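Local coordinates for solute-binding periplasmic protein of iron/siderophore ABC transporter (PDB 6B2Y) that probably captures a chelated metal such as a ferric siderophore in the periplasm and hands it to an ABC transporter for iron uptake, at residues Y67-S70 with L71-N75; P93-Y96 with A97-A101. All coordinates share one frame; numbering follows the deposited sequence.

Interaction 1. Residues Y67-S70 with L71-N75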
# COMPACT_ATOMS: atom_id res chain seq x y z
N TYR A 67 5.32 3.10 6.33
CA TYR A 67 4.20 2.30 6.80
C TYR A 67 4.70 1.02 7.45
O TYR A 67 4.26 0.64 8.54
CB TYR A 67 3.24 1.95 5.67
CG TYR A 67 2.69 3.10 4.87
CD1 TYR A 67 2.19 4.26 5.49
CD2 TYR A 67 2.65 3.02 3.48
CE1 TYR A 67 1.68 5.30 4.72
CE2 TYR A 67 2.15 4.07 2.72
CZ TYR A 67 1.67 5.20 3.35
OH TYR A 67 1.18 6.21 2.56
N ALA A 68 5.63 0.33 6.79
CA ALA A 68 6.13 -0.93 7.33
C ALA A 68 6.92 -0.71 8.61
O ALA A 68 6.75 -1.45 9.59
CB ALA A 68 6.98 -1.65 6.28
N VAL A 69 7.75 0.33 8.63
CA VAL A 69 8.58 0.59 9.80
C VAL A 69 7.72 1.02 10.98
O VAL A 69 8.01 0.64 12.13
CB VAL A 69 9.65 1.64 9.44
CG1 VAL A 69 10.36 2.18 10.70
CG2 VAL A 69 10.65 1.03 8.49
N SER A 70 6.62 1.74 10.73
CA SER A 70 5.73 2.18 11.81
C SER A 70 5.19 1.01 12.63
O SER A 70 4.93 1.17 13.83
CB SER A 70 4.58 3.00 11.24
OG SER A 70 3.60 2.18 10.61
N LEU A 71 5.01 -0.17 12.01
CA LEU A 71 4.48 -1.32 12.74
C LEU A 71 5.45 -1.87 13.77
O LEU A 71 5.04 -2.67 14.62
CB LEU A 71 4.10 -2.44 11.75
CG LEU A 71 3.00 -2.06 10.76
CD1 LEU A 71 2.91 -3.10 9.65
CD2 LEU A 71 1.65 -1.89 11.45
N LEU A 72 6.73 -1.48 13.72
CA LEU A 72 7.75 -2.02 14.61
C LEU A 72 8.15 -1.05 15.71
O LEU A 72 8.80 -1.47 16.67
CB LEU A 72 9.00 -2.40 13.81
CG LEU A 72 8.76 -3.35 12.65
CD1 LEU A 72 10.04 -3.65 11.85
CD2 LEU A 72 8.10 -4.64 13.14
N GLU A 73 7.79 0.22 15.58
CA GLU A 73 8.35 1.30 16.39
C GLU A 73 7.49 1.71 17.57
O GLU A 73 7.89 2.58 18.34
CB GLU A 73 8.61 2.51 15.50
CG GLU A 73 9.69 2.25 14.47
CD GLU A 73 11.02 1.87 15.10
OE1 GLU A 73 11.89 2.77 15.22
OE2 GLU A 73 11.19 0.68 15.46
N GLY A 74 6.30 1.11 17.72
CA GLY A 74 5.47 1.37 18.89
C GLY A 74 5.07 2.84 19.01
O GLY A 74 4.62 3.47 18.05
N ASN A 75 5.25 3.37 20.22
CA ASN A 75 4.97 4.75 20.61
C ASN A 75 5.95 5.78 20.07
O ASN A 75 5.75 6.98 20.32
CB ASN A 75 4.98 4.85 22.14
CG ASN A 75 3.78 4.19 22.77
OD1 ASN A 75 2.73 4.04 22.13
ND2 ASN A 75 3.92 3.79 24.03
O HOH W 1 4.63 3.39 15.16
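Val69 and Glu73 run side by side, pointing the same way, and meet through their aliphatic parts: CG1 of Val69 lies 3.8 Å from CG of Glu73. The Glu73 chain bends at its second torsion (chi2 -60°), and its carboxylate forms a salt bridge with Arg80. Its CG also sits 3.3 Å from Val69 O, the carbonyl that accepts the Leu72 amide at 2.9 Å (Leu72 N to Val69 O). The donor stands above the carbonyl plane, as does Leu71 N over Ala68 O at 3.2 Å. Both bonds join residues three apart, so the backbone winds tightly here.

Ser70 folds its side chain back onto the helix: OG lies between its own backbone nitrogen and carbonyl carbon (chi1 76°) and donates to Tyr67 O over 2.7 Å. Tyr338 gives the hydroxyl a second partner. Leu71 comes alongside the same carbonyl, its CG 3.7 Å from Tyr67 O, while its side chain packs against helices 168-182, 186-207 and 360-371. A water donates to both Ser70 O and Gly74 O, bridging this turn to the following loop, where Gly74 adopts a positive phi (61°). The whole is a turn at the C-terminal side of helix 66-70 with i to i+3 backbone bonds, a serine hydroxyl bound to the i-3 carbonyl, and a glycine on the way toward strand 81-85.

Interaction 2. Residues P93-Y96 with A97-A101. With NA (sodium ion), chain C.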
# COMPACT_ATOMS: atom_id res chain seq x y z
N PRO A 93 0.31 13.31 1.80
CA PRO A 93 0.25 14.45 2.74
C PRO A 93 -0.74 14.28 3.88
O PRO A 93 -0.53 14.86 4.96
CB PRO A 93 -0.15 15.62 1.83
CG PRO A 93 -0.83 14.97 0.65
CD PRO A 93 -0.04 13.72 0.43
N GLN A 94 -1.83 13.55 3.67
CA GLN A 94 -2.82 13.40 4.73
C GLN A 94 -2.24 12.62 5.91
O GLN A 94 -2.37 13.05 7.07
CB GLN A 94 -4.07 12.72 4.20
CG GLN A 94 -4.73 13.48 3.08
CD GLN A 94 -5.90 12.72 2.53
OE1 GLN A 94 -6.78 12.30 3.29
NE2 GLN A 94 -5.90 12.50 1.22
N THR A 95 -1.64 11.46 5.66
CA THR A 95 -1.02 10.72 6.75
C THR A 95 0.08 11.54 7.40
O THR A 95 0.20 11.56 8.63
CB THR A 95 -0.46 9.38 6.25
OG1 THR A 95 -1.52 8.64 5.64
CG2 THR A 95 0.11 8.57 7.40
N TYR A 96 0.89 12.23 6.59
CA TYR A 96 1.93 13.09 7.14
C TYR A 96 1.34 14.12 8.11
O TYR A 96 1.91 14.36 9.19
CB TYR A 96 2.68 13.78 6.00
CG TYR A 96 3.87 14.62 6.42
CD1 TYR A 96 3.68 15.91 6.92
CD2 TYR A 96 5.17 14.14 6.30
CE1 TYR A 96 4.75 16.69 7.29
CE2 TYR A 96 6.25 14.92 6.68
CZ TYR A 96 6.03 16.20 7.19
OH TYR A 96 7.08 17.00 7.57
N ALA A 97 0.19 14.69 7.75
CA ALA A 97 -0.47 15.70 8.59
C ALA A 97 -0.85 15.13 9.96
O ALA A 97 -0.68 15.79 10.99
CB ALA A 97 -1.70 16.24 7.88
N ILE A 98 -1.38 13.90 9.98
CA ILE A 98 -1.83 13.31 11.23
C ILE A 98 -0.64 13.06 12.15
O ILE A 98 -0.72 13.28 13.36
CB ILE A 98 -2.62 12.02 10.97
CG1 ILE A 98 -3.86 12.33 10.13
CG2 ILE A 98 -2.98 11.33 12.29
CD1 ILE A 98 -4.94 13.10 10.87
N TYR A 99 0.48 12.60 11.58
CA TYR A 99 1.71 12.41 12.35
C TYR A 99 2.28 13.75 12.82
O TYR A 99 2.76 13.86 13.95
CB TYR A 99 2.74 11.64 11.54
CG TYR A 99 2.54 10.14 11.63
CD1 TYR A 99 1.67 9.48 10.78
CD2 TYR A 99 3.18 9.41 12.61
CE1 TYR A 99 1.48 8.10 10.88
CE2 TYR A 99 3.00 8.04 12.73
CZ TYR A 99 2.15 7.39 11.87
OH TYR A 99 1.97 6.03 12.00
N LYS A 100 2.26 14.76 11.95
CA LYS A 100 2.80 16.07 12.32
C LYS A 100 2.07 16.65 13.53
O LYS A 100 2.69 17.25 14.41
CB LYS A 100 2.71 17.02 11.13
CG LYS A 100 3.24 18.42 11.40
CD LYS A 100 3.27 19.25 10.12
CE LYS A 100 3.93 20.61 10.37
NZ LYS A 100 3.73 21.55 9.24
N ALA A 101 0.75 16.46 13.59
CA ALA A 101 -0.04 16.99 14.69
C ALA A 101 0.43 16.44 16.03
O ALA A 101 0.51 17.16 17.02
CB ALA A 101 -1.51 16.68 14.47
NA NA C . 0.70 5.13 9.95
O HOH W 2 -1.89 6.26 9.33
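The methyl of Thr95 rests alongside the ring of Tyr99, one helical turn further on, with CG2 3.8 Å from both CD1 and CE1 of the tyrosine. At chi1 -57° OG1 lies beside the backbone nitrogen, where it bonds to Asp92, and the methyl CG2 falls anti to that nitrogen, facing Tyr99. The Tyr99 ring presents its edge to the helix: CD1 is 3.3 Å from Thr95 O, which lies near the ring plane and also accepts the Tyr99 amide in a nearly straight bond of 3.1 Å (Tyr99 N to Thr95 O). From this stance the phenol reaches a sodium ion, bound by OH at 2.6 Å and by a water at 2.9 Å from the metal. The ion, too, lies at the ring edge, and Phe66 meets the ring edge-to-face.

On another side of the helix, Tyr96 carries its ring outward, anti to the backbone nitrogen (chi1 -175°). Lys100, extended along its whole length, crosses it at a slant, with CD 4.1 Å from CE1 of Tyr96. Asp107 takes a hydrogen bond with the Tyr96 hydroxyl and forms a long, weak ion pair with Lys100. Backbone bonds such as Lys100 N to Tyr96 O, at 2.8 Å, keep these i, i+4 pairs in step. The arrangement is that of a regular alpha-helix, here 93-102 of the periplasmic binding protein family region, whose Tyr99 contributes to a sodium site.

Interactions 1 and 2 occur in series along the chain, their centres about 15 Å apart, yet they meet where Ser70 CB packs 4.1 Å from Tyr99 OH. The sodium ion bound by Tyr99 lies about 4 Å from the Ser70 side chain, which places the C-terminal part of helix 66-70 beside the metal that helix 93-102 helps to hold. Asp92 ties the two regions together a second time, bonding both Tyr67 and Thr95. Strand 81-85 of the parallel sheet and helix 87-91 lie between the segments in sequence. Tyr99 and Ser70 thus both border the sodium ion, Tyr99 as a ligand and Ser70 as a close neighbour.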